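Local coordinates for protein aldose 1-epimerase (Caenorhabditis elegans, PDB 1LUR) that probably interconverts the alpha and beta anomers of aldose sugars such as galactose, at residues T271-L284 / K295-S308. Residues are numbered along the deposited sequence; the frame is centred on the assembly and turned at random.
With SO4 (sulfate ion), chain C.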
ATOM      1  N   THR A 271       0.913   1.790 -12.037  1.00 29.20           N
ATOM      2  CA  THR A 271      -0.102   2.489 -11.265  1.00 28.46           C
ATOM      3  C   THR A 271      -0.303   3.910 -11.736  1.00 27.87           C
ATOM      4  O   THR A 271       0.568   4.496 -12.380  1.00 28.43           O
ATOM      5  CB  THR A 271       0.276   2.512  -9.763  1.00 28.06           C
ATOM      6  OG1 THR A 271      -0.671   3.308  -9.038  1.00 27.99           O
ATOM      7  CG2 THR A 271       1.673   3.102  -9.569  1.00 29.90           C
ATOM      8  N   SER A 272      -1.467   4.455 -11.412  1.00 28.61           N
ATOM      9  CA  SER A 272      -1.811   5.814 -11.786  1.00 27.38           C
ATOM     10  C   SER A 272      -1.186   6.754 -10.766  1.00 27.85           C
ATOM     11  O   SER A 272      -1.002   7.944 -11.039  1.00 26.25           O
ATOM     12  CB  SER A 272      -3.328   5.985 -11.796  1.00 28.06           C
ATOM     13  OG  SER A 272      -3.889   5.579 -10.553  1.00 30.17           O
ATOM     14  N   TYR A 273      -0.868   6.218  -9.589  1.00 25.85           N
ATOM     15  CA  TYR A 273      -0.261   7.020  -8.531  1.00 26.51           C
ATOM     16  C   TYR A 273       1.120   7.498  -8.978  1.00 28.32           C
ATOM     17  O   TYR A 273       1.805   6.818  -9.747  1.00 28.08           O
ATOM     18  CB  TYR A 273      -0.136   6.218  -7.226  1.00 24.93           C
ATOM     19  CG  TYR A 273      -1.446   6.031  -6.469  1.00 24.54           C
ATOM     20  CD1 TYR A 273      -2.118   4.810  -6.488  1.00 24.37           C
ATOM     21  CD2 TYR A 273      -2.015   7.081  -5.749  1.00 25.48           C
ATOM     22  CE1 TYR A 273      -3.331   4.636  -5.812  1.00 23.59           C
ATOM     23  CE2 TYR A 273      -3.231   6.919  -5.064  1.00 24.82           C
ATOM     24  CZ  TYR A 273      -3.880   5.693  -5.105  1.00 24.22           C
ATOM     25  OH  TYR A 273      -5.077   5.523  -4.452  1.00 23.69           O
ATOM     26  N   PRO A 274       1.550   8.676  -8.492  1.00 29.34           N
ATOM     27  CA  PRO A 274       2.843   9.264  -8.837  1.00 30.04           C
ATOM     28  C   PRO A 274       4.040   8.690  -8.088  1.00 31.81           C
ATOM     29  O   PRO A 274       5.179   8.847  -8.529  1.00 34.10           O
ATOM     30  CB  PRO A 274       2.625  10.741  -8.545  1.00 30.54           C
ATOM     31  CG  PRO A 274       1.793  10.678  -7.298  1.00 29.69           C
ATOM     32  CD  PRO A 274       0.777   9.593  -7.631  1.00 29.87           C
ATOM     33  N   VAL A 275       3.802   8.043  -6.952  1.00 30.61           N
ATOM     34  CA  VAL A 275       4.912   7.472  -6.201  1.00 31.31           C
ATOM     35  C   VAL A 275       4.574   6.104  -5.639  1.00 31.91           C
ATOM     36  O   VAL A 275       3.418   5.676  -5.639  1.00 31.99           O
ATOM     37  CB  VAL A 275       5.343   8.382  -5.009  1.00 32.80           C
ATOM     38  CG1 VAL A 275       5.406   9.831  -5.449  1.00 29.20           C
ATOM     39  CG2 VAL A 275       4.396   8.213  -3.835  1.00 33.05           C
ATOM     40  N   ILE A 276       5.602   5.410  -5.179  1.00 32.44           N
ATOM     41  CA  ILE A 276       5.434   4.096  -4.599  1.00 32.03           C
ATOM     42  C   ILE A 276       6.275   4.087  -3.338  1.00 33.01           C
ATOM     43  O   ILE A 276       7.502   4.203  -3.399  1.00 33.86           O
ATOM     44  CB  ILE A 276       5.918   2.966  -5.522  1.00 31.27           C
ATOM     45  CG1 ILE A 276       5.046   2.901  -6.779  1.00 31.28           C
ATOM     46  CG2 ILE A 276       5.897   1.654  -4.765  1.00 27.77           C
ATOM     47  CD1 ILE A 276       5.399   1.758  -7.724  1.00 32.42           C
ATOM     48  N   HIS A 277       5.614   3.973  -2.195  1.00 32.62           N
ATOM     49  CA  HIS A 277       6.325   3.951  -0.927  1.00 33.08           C
ATOM     50  C   HIS A 277       6.808   2.539  -0.644  1.00 33.35           C
ATOM     51  O   HIS A 277       6.011   1.598  -0.603  1.00 33.22           O
ATOM     52  CB  HIS A 277       5.420   4.406   0.216  1.00 32.33           C
ATOM     53  CG  HIS A 277       6.130   4.519   1.526  1.00 31.01           C
ATOM     54  ND1 HIS A 277       6.933   5.592   1.845  1.00 33.84           N
ATOM     55  CD2 HIS A 277       6.192   3.675   2.583  1.00 32.45           C
ATOM     56  CE1 HIS A 277       7.460   5.405   3.043  1.00 31.40           C
ATOM     57  NE2 HIS A 277       7.027   4.248   3.511  1.00 33.59           N
ATOM     58  N   LEU A 278       8.115   2.399  -0.449  1.00 32.49           N
ATOM     59  CA  LEU A 278       8.725   1.113  -0.168  1.00 34.45           C
ATOM     60  C   LEU A 278       9.164   1.057   1.288  1.00 35.52           C
ATOM     61  O   LEU A 278       9.907   1.922   1.748  1.00 36.97           O
ATOM     62  CB  LEU A 278       9.946   0.900  -1.067  1.00 34.63           C
ATOM     63  CG  LEU A 278       9.739   1.069  -2.576  1.00 36.38           C
ATOM     64  CD1 LEU A 278      11.078   1.002  -3.298  1.00 35.97           C
ATOM     65  CD2 LEU A 278       8.791  -0.012  -3.080  1.00 36.99           C
ATOM     66  N   TYR A 279       8.694   0.046   2.006  1.00 36.28           N
ATOM     67  CA  TYR A 279       9.042  -0.128   3.411  1.00 38.74           C
ATOM     68  C   TYR A 279       9.626  -1.528   3.594  1.00 40.97           C
ATOM     69  O   TYR A 279       8.922  -2.532   3.460  1.00 40.83           O
ATOM     70  CB  TYR A 279       7.807   0.061   4.298  1.00 36.56           C
ATOM     71  CG  TYR A 279       8.031  -0.296   5.749  1.00 36.51           C
ATOM     72  CD1 TYR A 279       9.098   0.241   6.466  1.00 36.43           C
ATOM     73  CD2 TYR A 279       7.169  -1.171   6.407  1.00 35.84           C
ATOM     74  CE1 TYR A 279       9.298  -0.087   7.810  1.00 36.78           C
ATOM     75  CE2 TYR A 279       7.363  -1.504   7.743  1.00 37.48           C
ATOM     76  CZ  TYR A 279       8.427  -0.959   8.437  1.00 36.75           C
ATOM     77  OH  TYR A 279       8.618  -1.295   9.757  1.00 40.32           O
ATOM     78  N   ALA A 280      10.918  -1.579   3.908  1.00 42.79           N
ATOM     79  CA  ALA A 280      11.626  -2.839   4.107  1.00 45.03           C
ATOM     80  C   ALA A 280      11.241  -3.654   5.338  1.00 46.18           C
ATOM     81  O   ALA A 280      11.963  -4.578   5.720  1.00 47.65           O
ATOM     82  CB  ALA A 280      13.134  -2.587   4.099  1.00 45.34           C
ATOM     83  N   SER A 281      10.125  -3.311   5.973  1.00 46.90           N
ATOM     84  CA  SER A 281       9.671  -4.043   7.151  1.00 47.64           C
ATOM     85  C   SER A 281      10.685  -4.125   8.304  1.00 48.62           C
ATOM     86  O   SER A 281      10.751  -5.127   9.017  1.00 48.27           O
ATOM     87  CB  SER A 281       9.258  -5.454   6.708  1.00 48.54           C
ATOM     88  OG  SER A 281       8.859  -6.264   7.798  1.00 51.20           O
ATOM     89  N   LYS A 282      11.448  -3.058   8.501  1.00 49.40           N
ATOM     90  CA  LYS A 282      12.456  -3.008   9.561  1.00 50.70           C
ATOM     91  C   LYS A 282      11.940  -3.167  10.993  1.00 50.94           C
ATOM     92  O   LYS A 282      12.591  -3.804  11.819  1.00 51.16           O
ATOM     93  CB  LYS A 282      13.244  -1.698   9.461  1.00 50.81           C
ATOM     94  CG  LYS A 282      14.290  -1.500  10.549  1.00 52.34           C
ATOM     95  CD  LYS A 282      14.969  -0.144  10.402  1.00 52.84           C
ATOM     96  CE  LYS A 282      16.041   0.067  11.463  1.00 54.42           C
ATOM     97  NZ  LYS A 282      15.481   0.027  12.843  1.00 52.84           N
ATOM     98  N   PHE A 283      10.774  -2.599  11.285  1.00 51.82           N
ATOM     99  CA  PHE A 283      10.199  -2.682  12.626  1.00 51.89           C
ATOM    100  C   PHE A 283       9.111  -3.738  12.819  1.00 52.66           C
ATOM    101  O   PHE A 283       8.308  -3.642  13.747  1.00 52.87           O
ATOM    102  CB  PHE A 283       9.655  -1.307  13.025  1.00 51.49           C
ATOM    103  CG  PHE A 283      10.691  -0.219  13.006  1.00 51.70           C
ATOM    104  CD1 PHE A 283      11.611  -0.097  14.042  1.00 51.52           C
ATOM    105  CD2 PHE A 283      10.771   0.665  11.934  1.00 51.76           C
ATOM    106  CE1 PHE A 283      12.598   0.891  14.009  1.00 51.41           C
ATOM    107  CE2 PHE A 283      11.754   1.656  11.890  1.00 51.47           C
ATOM    108  CZ  PHE A 283      12.670   1.768  12.930  1.00 51.60           C
ATOM    109  N   LEU A 284       9.085  -4.747  11.958  1.00 53.69           N
ATOM    110  CA  LEU A 284       8.078  -5.795  12.071  1.00 54.57           C
ATOM    111  C   LEU A 284       8.490  -6.849  13.097  1.00 55.51           C
ATOM    112  O   LEU A 284       9.674  -7.125  13.275  1.00 55.79           O
ATOM    113  CB  LEU A 284       7.851  -6.458  10.709  1.00 54.66           C
ATOM    114  CG  LEU A 284       6.790  -7.561  10.646  1.00 54.00           C
ATOM    115  CD1 LEU A 284       5.430  -7.007  11.048  1.00 53.11           C
ATOM    116  CD2 LEU A 284       6.742  -8.125   9.234  1.00 54.30           C
ATOM    117  N   LYS A 295      10.114 -11.199  11.347  1.00 58.79           N
ATOM    118  CA  LYS A 295      11.162 -10.403  11.972  1.00 58.80           C
ATOM    119  C   LYS A 295      11.628  -9.296  11.030  1.00 58.10           C
ATOM    120  O   LYS A 295      11.093  -9.139   9.933  1.00 58.25           O
ATOM    121  CB  LYS A 295      12.333 -11.316  12.351  1.00 60.28           C
ATOM    122  CG  LYS A 295      13.018 -10.975  13.671  1.00 62.40           C
ATOM    123  CD  LYS A 295      13.870 -12.154  14.153  1.00 63.64           C
ATOM    124  CE  LYS A 295      14.498 -11.908  15.522  1.00 64.52           C
ATOM    125  NZ  LYS A 295      15.595 -10.899  15.486  1.00 65.10           N
ATOM    126  N   ALA A 296      12.627  -8.533  11.461  1.00 56.90           N
ATOM    127  CA  ALA A 296      13.160  -7.438  10.657  1.00 55.93           C
ATOM    128  C   ALA A 296      13.412  -7.809   9.196  1.00 55.46           C
ATOM    129  O   ALA A 296      13.895  -8.901   8.889  1.00 55.21           O
ATOM    130  CB  ALA A 296      14.445  -6.911  11.287  1.00 56.81           C
ATOM    131  N   ASN A 297      13.077  -6.880   8.305  1.00 53.78           N
ATOM    132  CA  ASN A 297      13.247  -7.055   6.866  1.00 52.61           C
ATOM    133  C   ASN A 297      12.611  -8.325   6.296  1.00 51.11           C
ATOM    134  O   ASN A 297      13.065  -8.847   5.275  1.00 50.93           O
ATOM    135  CB  ASN A 297      14.738  -7.016   6.503  1.00 53.41           C
ATOM    136  CG  ASN A 297      15.412  -5.715   6.923  1.00 54.15           C
ATOM    137  OD1 ASN A 297      14.904  -4.625   6.659  1.00 54.76           O
ATOM    138  ND2 ASN A 297      16.565  -5.828   7.570  1.00 53.96           N
ATOM    139  N   LYS A 298      11.557  -8.815   6.945  1.00 49.12           N
ATOM    140  CA  LYS A 298      10.868 -10.018   6.490  1.00 48.12           C
ATOM    141  C   LYS A 298      10.255  -9.848   5.100  1.00 47.79           C
ATOM    142  O   LYS A 298      10.419 -10.701   4.226  1.00 47.53           O
ATOM    143  CB  LYS A 298       9.765 -10.403   7.480  1.00 48.06           C
ATOM    144  CG  LYS A 298       8.758 -11.421   6.945  1.00 49.17           C
ATOM    145  CD  LYS A 298       9.421 -12.730   6.533  1.00 50.77           C
ATOM    146  CE  LYS A 298       8.393 -13.740   6.031  1.00 50.97           C
ATOM    147  NZ  LYS A 298       9.026 -15.034   5.628  1.00 52.84           N
ATOM    148  N   ALA A 299       9.537  -8.749   4.896  1.00 46.35           N
ATOM    149  CA  ALA A 299       8.916  -8.505   3.603  1.00 45.08           C
ATOM    150  C   ALA A 299       9.143  -7.092   3.099  1.00 43.56           C
ATOM    151  O   ALA A 299       9.852  -6.292   3.714  1.00 44.31           O
ATOM    152  CB  ALA A 299       7.418  -8.793   3.681  1.00 45.19           C
ATOM    153  N   LEU A 300       8.540  -6.798   1.956  1.00 41.42           N
ATOM    154  CA  LEU A 300       8.659  -5.487   1.348  1.00 38.55           C
ATOM    155  C   LEU A 300       7.267  -4.912   1.146  1.00 37.84           C
ATOM    156  O   LEU A 300       6.494  -5.417   0.329  1.00 34.84           O
ATOM    157  CB  LEU A 300       9.367  -5.578  -0.002  1.00 38.25           C
ATOM    158  CG  LEU A 300       9.504  -4.253  -0.759  1.00 37.98           C
ATOM    159  CD1 LEU A 300      10.461  -3.339  -0.012  1.00 39.59           C
ATOM    160  CD2 LEU A 300      10.011  -4.504  -2.169  1.00 40.36           C
ATOM    161  N   ALA A 301       6.942  -3.874   1.910  1.00 35.86           N
ATOM    162  CA  ALA A 301       5.638  -3.240   1.789  1.00 34.84           C
ATOM    163  C   ALA A 301       5.728  -2.370   0.549  1.00 31.75           C
ATOM    164  O   ALA A 301       6.642  -1.560   0.416  1.00 31.82           O
ATOM    165  CB  ALA A 301       5.338  -2.390   3.017  1.00 33.99           C
ATOM    166  N   ILE A 302       4.794  -2.563  -0.372  1.00 30.14           N
ATOM    167  CA  ILE A 302       4.768  -1.794  -1.606  1.00 29.38           C
ATOM    168  C   ILE A 302       3.464  -1.011  -1.564  1.00 28.62           C
ATOM    169  O   ILE A 302       2.378  -1.589  -1.644  1.00 27.36           O
ATOM    170  CB  ILE A 302       4.821  -2.731  -2.833  1.00 29.57           C
ATOM    171  CG1 ILE A 302       6.111  -3.560  -2.783  1.00 33.47           C
ATOM    172  CG2 ILE A 302       4.770  -1.919  -4.108  1.00 28.10           C
ATOM    173  CD1 ILE A 302       6.309  -4.504  -3.969  1.00 31.12           C
ATOM    174  N   GLU A 303       3.583   0.305  -1.431  1.00 27.63           N
ATOM    175  CA  GLU A 303       2.419   1.178  -1.354  1.00 28.47           C
ATOM    176  C   GLU A 303       2.330   2.288  -2.392  1.00 27.01           C
ATOM    177  O   GLU A 303       2.896   3.369  -2.206  1.00 26.37           O
ATOM    178  CB  GLU A 303       2.373   1.800   0.048  1.00 29.95           C
ATOM    179  CG  GLU A 303       3.017   0.918   1.113  1.00 34.03           C
ATOM    180  CD  GLU A 303       3.172   1.592   2.470  1.00 37.70           C
ATOM    181  OE1 GLU A 303       4.052   1.163   3.241  1.00 39.24           O
ATOM    182  OE2 GLU A 303       2.418   2.537   2.777  1.00 40.76           O
ATOM    183  N   PRO A 304       1.632   2.029  -3.513  1.00 24.58           N
ATOM    184  CA  PRO A 304       1.469   3.035  -4.568  1.00 24.66           C
ATOM    185  C   PRO A 304       0.601   4.108  -3.919  1.00 25.10           C
ATOM    186  O   PRO A 304      -0.446   3.790  -3.365  1.00 24.54           O
ATOM    187  CB  PRO A 304       0.729   2.271  -5.658  1.00 25.43           C
ATOM    188  CG  PRO A 304       1.269   0.871  -5.498  1.00 26.80           C
ATOM    189  CD  PRO A 304       1.239   0.692  -3.996  1.00 25.94           C
ATOM    190  N   GLN A 305       1.014   5.365  -3.990  1.00 24.18           N
ATOM    191  CA  GLN A 305       0.227   6.433  -3.360  1.00 24.06           C
ATOM    192  C   GLN A 305       0.712   7.792  -3.835  1.00 25.22           C
ATOM    193  O   GLN A 305       1.603   7.883  -4.681  1.00 26.71           O
ATOM    194  CB  GLN A 305       0.472   6.372  -1.847  1.00 23.28           C
ATOM    195  CG  GLN A 305       1.965   6.599  -1.534  1.00 25.91           C
ATOM    196  CD  GLN A 305       2.314   6.669  -0.053  1.00 26.57           C
ATOM    197  OE1 GLN A 305       2.152   5.701   0.686  1.00 27.69           O
ATOM    198  NE2 GLN A 305       2.818   7.825   0.380  1.00 26.57           N
ATOM    199  N   PHE A 306       0.123   8.845  -3.272  1.00 24.54           N
ATOM    200  CA  PHE A 306       0.510  10.205  -3.613  1.00 23.50           C
ATOM    201  C   PHE A 306       1.626  10.465  -2.610  1.00 23.06           C
ATOM    202  O   PHE A 306       1.726   9.763  -1.595  1.00 22.70           O
ATOM    203  CB  PHE A 306      -0.620  11.214  -3.357  1.00 19.76           C
ATOM    204  CG  PHE A 306      -1.685  11.216  -4.403  1.00 22.83           C
ATOM    205  CD1 PHE A 306      -2.870  10.517  -4.212  1.00 23.02           C
ATOM    206  CD2 PHE A 306      -1.507  11.926  -5.590  1.00 24.15           C
ATOM    207  CE1 PHE A 306      -3.870  10.527  -5.189  1.00 23.72           C
ATOM    208  CE2 PHE A 306      -2.493  11.944  -6.569  1.00 27.08           C
ATOM    209  CZ  PHE A 306      -3.677  11.247  -6.373  1.00 26.47           C
ATOM    210  N   HIS A 307       2.457  11.469  -2.873  1.00 23.58           N
ATOM    211  CA  HIS A 307       3.554  11.787  -1.965  1.00 26.21           C
ATOM    212  C   HIS A 307       3.111  11.846  -0.514  1.00 25.45           C
ATOM    213  O   HIS A 307       2.054  12.399  -0.198  1.00 24.49           O
ATOM    214  CB  HIS A 307       4.166  13.147  -2.306  1.00 25.86           C
ATOM    215  CG  HIS A 307       4.714  13.237  -3.695  1.00 28.96           C
ATOM    216  ND1 HIS A 307       3.940  13.030  -4.816  1.00 28.76           N
ATOM    217  CD2 HIS A 307       5.954  13.546  -4.144  1.00 28.55           C
ATOM    218  CE1 HIS A 307       4.678  13.211  -5.897  1.00 30.97           C
ATOM    219  NE2 HIS A 307       5.905  13.524  -5.516  1.00 29.30           N
ATOM    220  N   SER A 308       3.934  11.292   0.366  1.00 25.50           N
ATOM    221  CA  SER A 308       3.625  11.296   1.787  1.00 25.38           C
ATOM    222  C   SER A 308       3.679  12.756   2.265  1.00 26.10           C
ATOM    223  O   SER A 308       4.490  13.544   1.773  1.00 25.14           O
ATOM    224  CB  SER A 308       4.652  10.455   2.543  1.00 25.36           C
ATOM    225  OG  SER A 308       4.580   9.090   2.174  1.00 25.07           O
TER
HETATM  226  S   SO4 C4001      16.435   2.460  15.537  1.00 71.86           S
HETATM  227  O1  SO4 C4001      17.028   1.299  14.840  1.00 71.27           O
HETATM  228  O2  SO4 C4001      15.345   2.001  16.421  1.00 71.06           O
HETATM  229  O3  SO4 C4001      17.475   3.135  16.340  1.00 71.46           O
HETATM  230  O4  SO4 C4001      15.892   3.406  14.542  1.00 71.54           O
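With chi1 at -75°, Tyr-273 sets its CG opposite its own carbonyl carbon and lays one face of its ring over the backbone at Pro-304 O and Gln-305 CA, while in Phe-306 a similar first torsion turns the second ring across the first. The edge of Tyr-273 meets the face of Phe-306 in an offset edge-to-face pair, planes at 85° and Tyr-273 CE2 3.7 Å from Phe-306 CE1. Tyr-273 CD2 comes 3.3 Å from Gln-305 CA, and the hydroxyl is hydrogen-bonded to His-157 and Tyr-327; a flat ring with a polar end suits this buried place. Cutting this ring back to an alanine is likely to leave the face of Phe-306 without its edge partner and His-157 without the hydroxyl. Val-275 sends CG1 over the face of His-307, a CH-pi contact 3.6 Å from the ring centroid.

From there strands 275-279 and 300-305 run antiparallel. Val-275, His-277 and Tyr-279 form the hydrogen-bonded pairs with Gln-305, Glu-303 and Ala-301; Ile-276 and Leu-278 face Pro-304 and Ile-302 in the non-hydrogen-bonded ones. Proline fits there because strand 275-279 needs no N-H from it; Pro-304 O accepts from Thr-170 OG1 on the other side. On the face that carries His-277 and Glu-303, these two extend side by side, Glu-303 OE1 at the imidazole edge, 3.4 Å from His-277 CD2. Asp-240 and Asp-238 bind ND1 and NE2 of His-277, fixing the ring's rotation. On the other face, Ile-276 CG2 meets Ile-302 CG2 at 3.8 Å, branched side chains suited to a sheet interior.

These strands are central neighbours in an antiparallel sheet of the beta-sandwich characteristic of galactose mutarotases: strand 238-243 flanks 275-279, strand 170-175 flanks 300-305, and Pro-304 and Phe-306 pack on strand 327-337 of another sheet.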